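Side-chain contacts in particle-associated glycoside hydrolase (Acinetobacter phage Fri1, PDB 6C72), which depolymerises the capsular polysaccharide of its host Acinetobacter baumannii as a phage tailspike, probably by glycosidic hydrolysis, during virus entry: residues L90-Q94 with A95-A99; N436-A439 with T440-F444; F493-L497 with N498-V502. All coordinates share one frame; numbering follows the deposited sequence.

Contact 1: residues L90-Q94 with A95-A99; sequences LHATQ and AGLRA. With ZN (zinc ion), chain E; ZN (zinc ion), chain F.
Ala95 closes the 3-10 turn that follows strand 89-91, the first of the parallel strands in a solenoid-like body consistent with the beta-helix of other tailspikes. Its amide N gives a hydrogen bond to Ala92 O at 2.9 Å, and its single methyl, CB 3.6 Å from that same Ala92 O, fits between the turn and Ile112 and Cys116 of helix 110-122. Gly96 N repeats the pattern one step on, donating to Thr93 O. Its positive phi of 101° suits glycine, since any CB would press on the preceding carbonyl oxygen. Leu97 then turns back over the start of the turn: the returning backbone sets its CB 4.1 Å from Ala92 CB, a plain apolar contact, and its N gives a weak second bond to Ala92 O. A water ties Thr93 O to Leu97 O by donating to both. Ala99 ends the run alongside the methyl of Thr93, CB to CG2 4.0 Å.

His91 sends its ring away from these residues, ND1 lying 2.4 Å from one zinc ion and NE2 2.0 Å from another. A water on the first ion accepts from Thr93 N at 3.3 Å, linking metal to turn. Gln94 OE1 accepts from His91 N, steadying the main chain from which the ring hangs, and Gln94 NE2 donates to Gly52 O. With both nitrogens facing metal, neither can offer a proton to a protein acceptor, and the ring is probably polarised.

Contact 2: residues N436-A439 with T440-F444; sequences NIVA and TQASF
Val438 O takes two hydrogen bonds in this single short turn of helix, from Gln441 N and Ala442 N. The Ala442 bond, 3.0 Å from N to Val438 O, is nearly straight at 175° and lies in the carbonyl plane; Gln441 N comes from above that plane. This inner side is close-packed. The small Ala442 and branched Val438 both rest on Val417 of strand 416-418, and the ring of Phe444 brings CE1 to 3.5 Å from Ala439 O, with Val438 O near the ring plane at its edge. That ring lies against the backbone of Ala439, CE1 and CZ each 3.9 Å from its CA, while the small methyl meets Phe433.

On the outer side Thr440 N still bonds firmly to Ile437 O at 2.9 Å, but the exposed side chains are looser. Ile437 CG1 meets Thr440 OG1 at 3.7 Å, and Gln441, extended beyond CG, crosses Ile437 and carries OE1 on to Val417 N. At the start, Asn436 OD1 caps Val438 N at 2.9 Å, with ND2 given to Ser412 OG. Between strands 422-429 and 443-444 the turn thus has a side-chain cap satisfying its first N-H, and beyond it main-chain bonds, including a carbonyl at its start that accepts twice from residues at its end.

Contact 3: residues F493-L497 with N498-V502; sequences FNLDL and NFKEV. With ZN (zinc ion), chain G.
Phe493 lays one face of its ring against Val502, whose CG1 stands 3.9 Å from the ring centroid and 28° off the ring normal, a CH-pi contact. The flat ring and the branched valine fit each other at the base of the loop joining strands 485-494 and 500-504, which belong to different antiparallel sheets. Farther round the loop, Lys500 bends at chi3 (60°), and its CE passes 4.1 Å from Leu495 CD2, a side chain that packs inward on Leu567 and Phe577. Its NZ then donates to Asn494 O at 3.1 Å, from above the carbonyl plane, and to a water that is itself a ligand of the zinc ion.

Asp496 divides its carboxylate between two tasks. OD2 binds the zinc ion at 2.1 Å. OD1 accepts from Asn498 N, two residues on, at 3.0 Å on its anti side, an Asx turn that chi1 of 52° makes possible, and also from a second zinc-bound water. The short aspartate side chain keeps one oxygen at the loop backbone and the other on metal. With metal, amide and water all gathered on it, and Lys500 NZ 5.3 Å from OD2, this carboxylate is probably held in its charged form.

The three contacts are strung along an elongated chain and none touches another. Contact 1 stands at the first strand of the parallel-stranded region and contact 2 near its last, about 60 Å apart between centres and on opposite sides of the chain's centre. Contact 3 lies beyond, in the C-terminal antiparallel sheets, about 45 Å from contact 2 and 98 Å from contact 1, centre to centre. Contacts 1 and 3 each carry bound zinc, through His91 and Asp496; in contact 2 the side chain of Phe444 is about 7 Å from that of Glu424, another zinc-binding residue. In contact 3, Asn494 also reaches Asn575 of a further zinc site.

Contact 1: residues L90-Q94 with A95-A99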
loop_
_atom_site.group_PDB
_atom_site.type_symbol
_atom_site.label_atom_id
_atom_site.label_comp_id
_atom_site.label_asym_id
_atom_site.label_seq_id
_atom_site.Cartn_x
_atom_site.Cartn_y
_atom_site.Cartn_z
ATOM N N LEU A 90 -23.539 -27.174 8.280
ATOM C CA LEU A 90 -24.053 -28.062 9.309
ATOM C C LEU A 90 -24.407 -27.244 10.545
ATOM O O LEU A 90 -23.540 -26.566 11.111
ATOM C CB LEU A 90 -23.028 -29.135 9.649
ATOM C CG LEU A 90 -23.309 -29.960 10.900
ATOM C CD1 LEU A 90 -24.604 -30.751 10.778
ATOM C CD2 LEU A 90 -22.137 -30.883 11.113
ATOM N N HIS A 91 -25.671 -27.296 10.959
ATOM C CA HIS A 91 -26.072 -26.673 12.215
ATOM C C HIS A 91 -25.689 -27.606 13.360
ATOM O O HIS A 91 -26.075 -28.778 13.360
ATOM C CB HIS A 91 -27.572 -26.379 12.222
ATOM C CG HIS A 91 -27.978 -25.312 11.255
ATOM N ND1 HIS A 91 -28.400 -24.062 11.657
ATOM C CD2 HIS A 91 -28.012 -25.301 9.901
ATOM C CE1 HIS A 91 -28.669 -23.324 10.593
ATOM N NE2 HIS A 91 -28.438 -24.051 9.515
ATOM N N ALA A 92 -24.899 -27.106 14.312
ATOM C CA ALA A 92 -24.472 -27.943 15.425
ATOM C C ALA A 92 -25.666 -28.503 16.195
ATOM O O ALA A 92 -25.571 -29.587 16.788
ATOM C CB ALA A 92 -23.548 -27.163 16.351
ATOM N N THR A 93 -26.799 -27.788 16.197
ATOM C CA THR A 93 -27.994 -28.351 16.816
ATOM C C THR A 93 -28.393 -29.677 16.176
ATOM O O THR A 93 -29.036 -30.513 16.829
ATOM C CB THR A 93 -29.152 -27.360 16.730
ATOM O OG1 THR A 93 -29.319 -26.950 15.369
ATOM C CG2 THR A 93 -28.913 -26.146 17.629
ATOM N N GLN A 94 -28.027 -29.900 14.917
ATOM C CA GLN A 94 -28.351 -31.162 14.262
ATOM C C GLN A 94 -27.455 -32.311 14.718
ATOM O O GLN A 94 -27.630 -33.441 14.237
ATOM C CB GLN A 94 -28.282 -30.993 12.738
ATOM C CG GLN A 94 -29.296 -29.969 12.209
ATOM C CD GLN A 94 -29.091 -29.610 10.743
ATOM O OE1 GLN A 94 -27.962 -29.412 10.288
ATOM N NE2 GLN A 94 -30.182 -29.521 10.000
ATOM N N ALA A 95 -26.500 -32.053 15.617
ATOM C CA ALA A 95 -25.766 -33.098 16.320
ATOM C C ALA A 95 -26.161 -33.188 17.784
ATOM O O ALA A 95 -25.516 -33.907 18.551
ATOM C CB ALA A 95 -24.261 -32.870 16.212
ATOM N N GLY A 96 -27.195 -32.465 18.195
ATOM C CA GLY A 96 -27.671 -32.517 19.555
ATOM C C GLY A 96 -27.246 -31.362 20.429
ATOM O O GLY A 96 -27.599 -31.349 21.610
ATOM N N LEU A 97 -26.504 -30.394 19.900
ATOM C CA LEU A 97 -26.082 -29.265 20.720
ATOM C C LEU A 97 -27.302 -28.504 21.244
ATOM O O LEU A 97 -28.248 -28.237 20.499
ATOM C CB LEU A 97 -25.176 -28.345 19.907
ATOM C CG LEU A 97 -24.479 -27.249 20.708
ATOM C CD1 LEU A 97 -22.971 -27.391 20.545
ATOM C CD2 LEU A 97 -24.942 -25.891 20.249
ATOM N N ARG A 98 -27.297 -28.182 22.536
ATOM C CA ARG A 98 -28.437 -27.506 23.137
ATOM C C ARG A 98 -28.335 -26.004 22.901
ATOM O O ARG A 98 -27.330 -25.383 23.256
ATOM C CB ARG A 98 -28.519 -27.811 24.636
ATOM C CG ARG A 98 -29.059 -29.205 24.999
ATOM C CD ARG A 98 -29.049 -29.454 26.525
ATOM N NE ARG A 98 -29.964 -28.563 27.250
ATOM C CZ ARG A 98 -30.168 -28.582 28.570
ATOM N NH1 ARG A 98 -29.518 -29.457 29.340
ATOM N NH2 ARG A 98 -31.037 -27.732 29.121
ATOM N N ALA A 99 -29.382 -25.420 22.320
ATOM C CA ALA A 99 -29.372 -24.017 21.914
ATOM C C ALA A 99 -29.920 -23.096 23.006
ATOM O O ALA A 99 -30.544 -23.534 23.978
ATOM C CB ALA A 99 -30.183 -23.817 20.635
HETATM ZN ZN ZN E . -28.861 -23.606 13.950
HETATM ZN ZN ZN F . -28.708 -22.884 7.871
HETATM O O HOH W 1 -30.056 -29.698 19.269
HETATM O O HOH W 2 -26.812 -24.690 15.104
HETATM O O HOH W 3 -30.585 -22.827 7.642
HETATM O O HOH W 4 -27.233 -20.914 8.044
#

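Contact 2: residues N436-A439 with T440-F444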
loop_
_atom_site.group_PDB
_atom_site.type_symbol
_atom_site.label_atom_id
_atom_site.label_comp_id
_atom_site.label_asym_id
_atom_site.label_seq_id
_atom_site.Cartn_x
_atom_site.Cartn_y
_atom_site.Cartn_z
ATOM N N ASN A 436 14.355 16.063 24.601
ATOM C CA ASN A 436 14.152 14.812 23.886
ATOM C C ASN A 436 15.209 14.689 22.799
ATOM O O ASN A 436 15.147 15.391 21.785
ATOM C CB ASN A 436 12.758 14.731 23.278
ATOM C CG ASN A 436 12.446 13.334 22.762
ATOM O OD1 ASN A 436 13.361 12.562 22.481
ATOM N ND2 ASN A 436 11.164 12.999 22.638
ATOM N N ILE A 437 16.122 13.730 22.973
ATOM C CA ILE A 437 17.229 13.550 22.048
ATOM C C ILE A 437 16.749 13.194 20.647
ATOM O O ILE A 437 17.472 13.428 19.671
ATOM C CB ILE A 437 18.184 12.475 22.607
ATOM C CG1 ILE A 437 19.502 12.452 21.823
ATOM C CG2 ILE A 437 17.483 11.092 22.653
ATOM C CD1 ILE A 437 20.555 11.586 22.443
ATOM N N VAL A 438 15.531 12.659 20.515
ATOM C CA VAL A 438 14.993 12.350 19.190
ATOM C C VAL A 438 15.005 13.596 18.311
ATOM O O VAL A 438 15.233 13.510 17.094
ATOM C CB VAL A 438 13.565 11.764 19.311
ATOM C CG1 VAL A 438 12.865 11.693 17.945
ATOM C CG2 VAL A 438 13.585 10.393 19.972
ATOM N N ALA A 439 14.793 14.770 18.907
ATOM C CA ALA A 439 14.772 15.994 18.120
ATOM C C ALA A 439 16.123 16.307 17.488
ATOM O O ALA A 439 16.162 17.012 16.476
ATOM C CB ALA A 439 14.310 17.172 18.985
ATOM N N THR A 440 17.223 15.780 18.026
ATOM C CA THR A 440 18.534 15.994 17.425
ATOM C C THR A 440 18.971 14.835 16.543
ATOM O O THR A 440 20.029 14.916 15.920
ATOM C CB THR A 440 19.610 16.241 18.505
ATOM O OG1 THR A 440 19.926 15.014 19.174
ATOM C CG2 THR A 440 19.143 17.262 19.532
ATOM N N GLN A 441 18.186 13.766 16.473
ATOM C CA GLN A 441 18.546 12.562 15.745
ATOM C C GLN A 441 17.751 12.377 14.468
ATOM O O GLN A 441 18.322 12.041 13.434
ATOM C CB GLN A 441 18.336 11.331 16.625
ATOM C CG GLN A 441 19.208 11.262 17.846
ATOM C CD GLN A 441 18.820 10.088 18.715
ATOM O OE1 GLN A 441 17.652 9.684 18.748
ATOM N NE2 GLN A 441 19.793 9.523 19.417
ATOM N N ALA A 442 16.434 12.552 14.530
ATOM C CA ALA A 442 15.585 12.218 13.404
ATOM C C ALA A 442 15.706 13.256 12.292
ATOM O O ALA A 442 16.157 14.385 12.496
ATOM C CB ALA A 442 14.124 12.114 13.845
ATOM N N SER A 443 15.280 12.851 11.099
ATOM C CA SER A 443 15.061 13.788 10.019
ATOM C C SER A 443 13.656 14.352 10.150
ATOM O O SER A 443 12.697 13.602 10.364
ATOM C CB SER A 443 15.251 13.122 8.659
ATOM O OG SER A 443 16.627 12.920 8.401
ATOM N N PHE A 444 13.547 15.674 10.037
ATOM C CA PHE A 444 12.279 16.386 10.096
ATOM C C PHE A 444 12.047 17.073 8.757
ATOM O O PHE A 444 12.899 17.840 8.294
ATOM C CB PHE A 444 12.294 17.446 11.203
ATOM C CG PHE A 444 12.278 16.885 12.595
ATOM C CD1 PHE A 444 13.459 16.476 13.203
ATOM C CD2 PHE A 444 11.092 16.808 13.309
ATOM C CE1 PHE A 444 13.443 15.959 14.501
ATOM C CE2 PHE A 444 11.067 16.296 14.601
ATOM C CZ PHE A 444 12.237 15.872 15.200
#

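Contact 3: residues F493-L497 with N498-V502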
loop_
_atom_site.group_PDB
_atom_site.type_symbol
_atom_site.label_atom_id
_atom_site.label_comp_id
_atom_site.label_asym_id
_atom_site.label_seq_id
_atom_site.Cartn_x
_atom_site.Cartn_y
_atom_site.Cartn_z
ATOM N N PHE A 493 50.347 17.045 4.847
ATOM C CA PHE A 493 51.700 16.621 4.499
ATOM C C PHE A 493 52.565 16.565 5.741
ATOM O O PHE A 493 52.628 17.528 6.511
ATOM C CB PHE A 493 52.351 17.535 3.468
ATOM C CG PHE A 493 51.866 17.289 2.093
ATOM C CD1 PHE A 493 52.351 16.229 1.362
ATOM C CD2 PHE A 493 50.883 18.092 1.547
ATOM C CE1 PHE A 493 51.866 15.978 0.099
ATOM C CE2 PHE A 493 50.399 17.855 0.287
ATOM C CZ PHE A 493 50.876 16.808 -0.441
ATOM N N ASN A 494 53.254 15.450 5.898
ATOM C CA ASN A 494 54.237 15.261 6.950
ATOM C C ASN A 494 55.597 15.503 6.305
ATOM O O ASN A 494 56.095 14.653 5.564
ATOM C CB ASN A 494 54.132 13.848 7.508
ATOM C CG ASN A 494 55.103 13.596 8.628
ATOM O OD1 ASN A 494 55.591 14.524 9.265
ATOM N ND2 ASN A 494 55.447 12.335 8.832
ATOM N N LEU A 495 56.185 16.677 6.554
ATOM C CA LEU A 495 57.443 17.057 5.922
ATOM C C LEU A 495 58.637 16.716 6.809
ATOM O O LEU A 495 58.637 16.985 8.015
ATOM C CB LEU A 495 57.468 18.555 5.602
ATOM C CG LEU A 495 56.406 19.087 4.632
ATOM C CD1 LEU A 495 56.652 20.543 4.295
ATOM C CD2 LEU A 495 56.373 18.250 3.348
ATOM N N ASP A 496 59.679 16.173 6.192
ATOM C CA ASP A 496 60.956 15.957 6.842
ATOM C C ASP A 496 61.967 16.909 6.209
ATOM O O ASP A 496 61.590 17.836 5.487
ATOM C CB ASP A 496 61.335 14.478 6.744
ATOM C CG ASP A 496 61.268 13.951 5.324
ATOM O OD1 ASP A 496 61.832 14.587 4.416
ATOM O OD2 ASP A 496 60.607 12.922 5.100
ATOM N N LEU A 497 63.260 16.670 6.447
ATOM C CA LEU A 497 64.273 17.618 5.984
ATOM C C LEU A 497 64.637 17.459 4.514
ATOM O O LEU A 497 65.325 18.335 3.975
ATOM C CB LEU A 497 65.547 17.504 6.817
ATOM C CG LEU A 497 65.313 17.697 8.313
ATOM C CD1 LEU A 497 66.656 17.711 9.081
ATOM C CD2 LEU A 497 64.491 18.954 8.565
ATOM N N ASN A 498 64.183 16.401 3.847
ATOM C CA ASN A 498 64.473 16.220 2.432
ATOM C C ASN A 498 63.330 16.809 1.619
ATOM O O ASN A 498 62.163 16.648 1.977
ATOM C CB ASN A 498 64.620 14.729 2.084
ATOM C CG ASN A 498 65.840 14.065 2.730
ATOM O OD1 ASN A 498 66.919 14.651 2.809
ATOM N ND2 ASN A 498 65.657 12.836 3.207
ATOM N N PHE A 499 63.666 17.475 0.516
ATOM C CA PHE A 499 62.638 17.966 -0.392
ATOM C C PHE A 499 61.863 16.796 -0.971
ATOM O O PHE A 499 62.445 15.786 -1.370
ATOM C CB PHE A 499 63.249 18.781 -1.530
ATOM C CG PHE A 499 63.387 20.249 -1.223
ATOM C CD1 PHE A 499 62.269 21.073 -1.194
ATOM C CD2 PHE A 499 64.620 20.796 -0.942
ATOM C CE1 PHE A 499 62.387 22.418 -0.922
ATOM C CE2 PHE A 499 64.742 22.146 -0.655
ATOM C CZ PHE A 499 63.623 22.957 -0.648
ATOM N N LYS A 500 60.544 16.945 -1.029
ATOM C CA LYS A 500 59.648 15.900 -1.499
ATOM C C LYS A 500 58.670 16.504 -2.500
ATOM O O LYS A 500 58.008 17.498 -2.196
ATOM C CB LYS A 500 58.912 15.266 -0.315
ATOM C CG LYS A 500 57.624 14.573 -0.675
ATOM C CD LYS A 500 57.129 13.671 0.467
ATOM C CE LYS A 500 56.878 14.463 1.751
ATOM N NZ LYS A 500 55.924 13.751 2.653
ATOM N N GLU A 501 58.603 15.922 -3.695
ATOM C CA GLU A 501 57.599 16.324 -4.670
ATOM C C GLU A 501 56.204 16.036 -4.126
ATOM O O GLU A 501 55.918 14.913 -3.715
ATOM C CB GLU A 501 57.814 15.571 -5.988
ATOM C CG GLU A 501 59.054 15.970 -6.780
ATOM C CD GLU A 501 59.240 15.140 -8.054
ATOM O OE1 GLU A 501 58.727 14.001 -8.100
ATOM O OE2 GLU A 501 59.891 15.620 -9.018
ATOM N N VAL A 502 55.330 17.047 -4.122
ATOM C CA VAL A 502 53.996 16.866 -3.550
ATOM C C VAL A 502 52.910 17.003 -4.619
ATOM O O VAL A 502 51.891 16.312 -4.549
ATOM C CB VAL A 502 53.724 17.837 -2.379
ATOM C CG1 VAL A 502 54.678 17.591 -1.213
ATOM C CG2 VAL A 502 53.790 19.296 -2.845
HETATM ZN ZN ZN G . 60.689 12.254 3.135
HETATM O O HOH W 5 59.691 16.740 3.276
HETATM O O HOH W 6 61.178 13.704 1.523
HETATM O O HOH W 7 58.276 12.251 3.557
#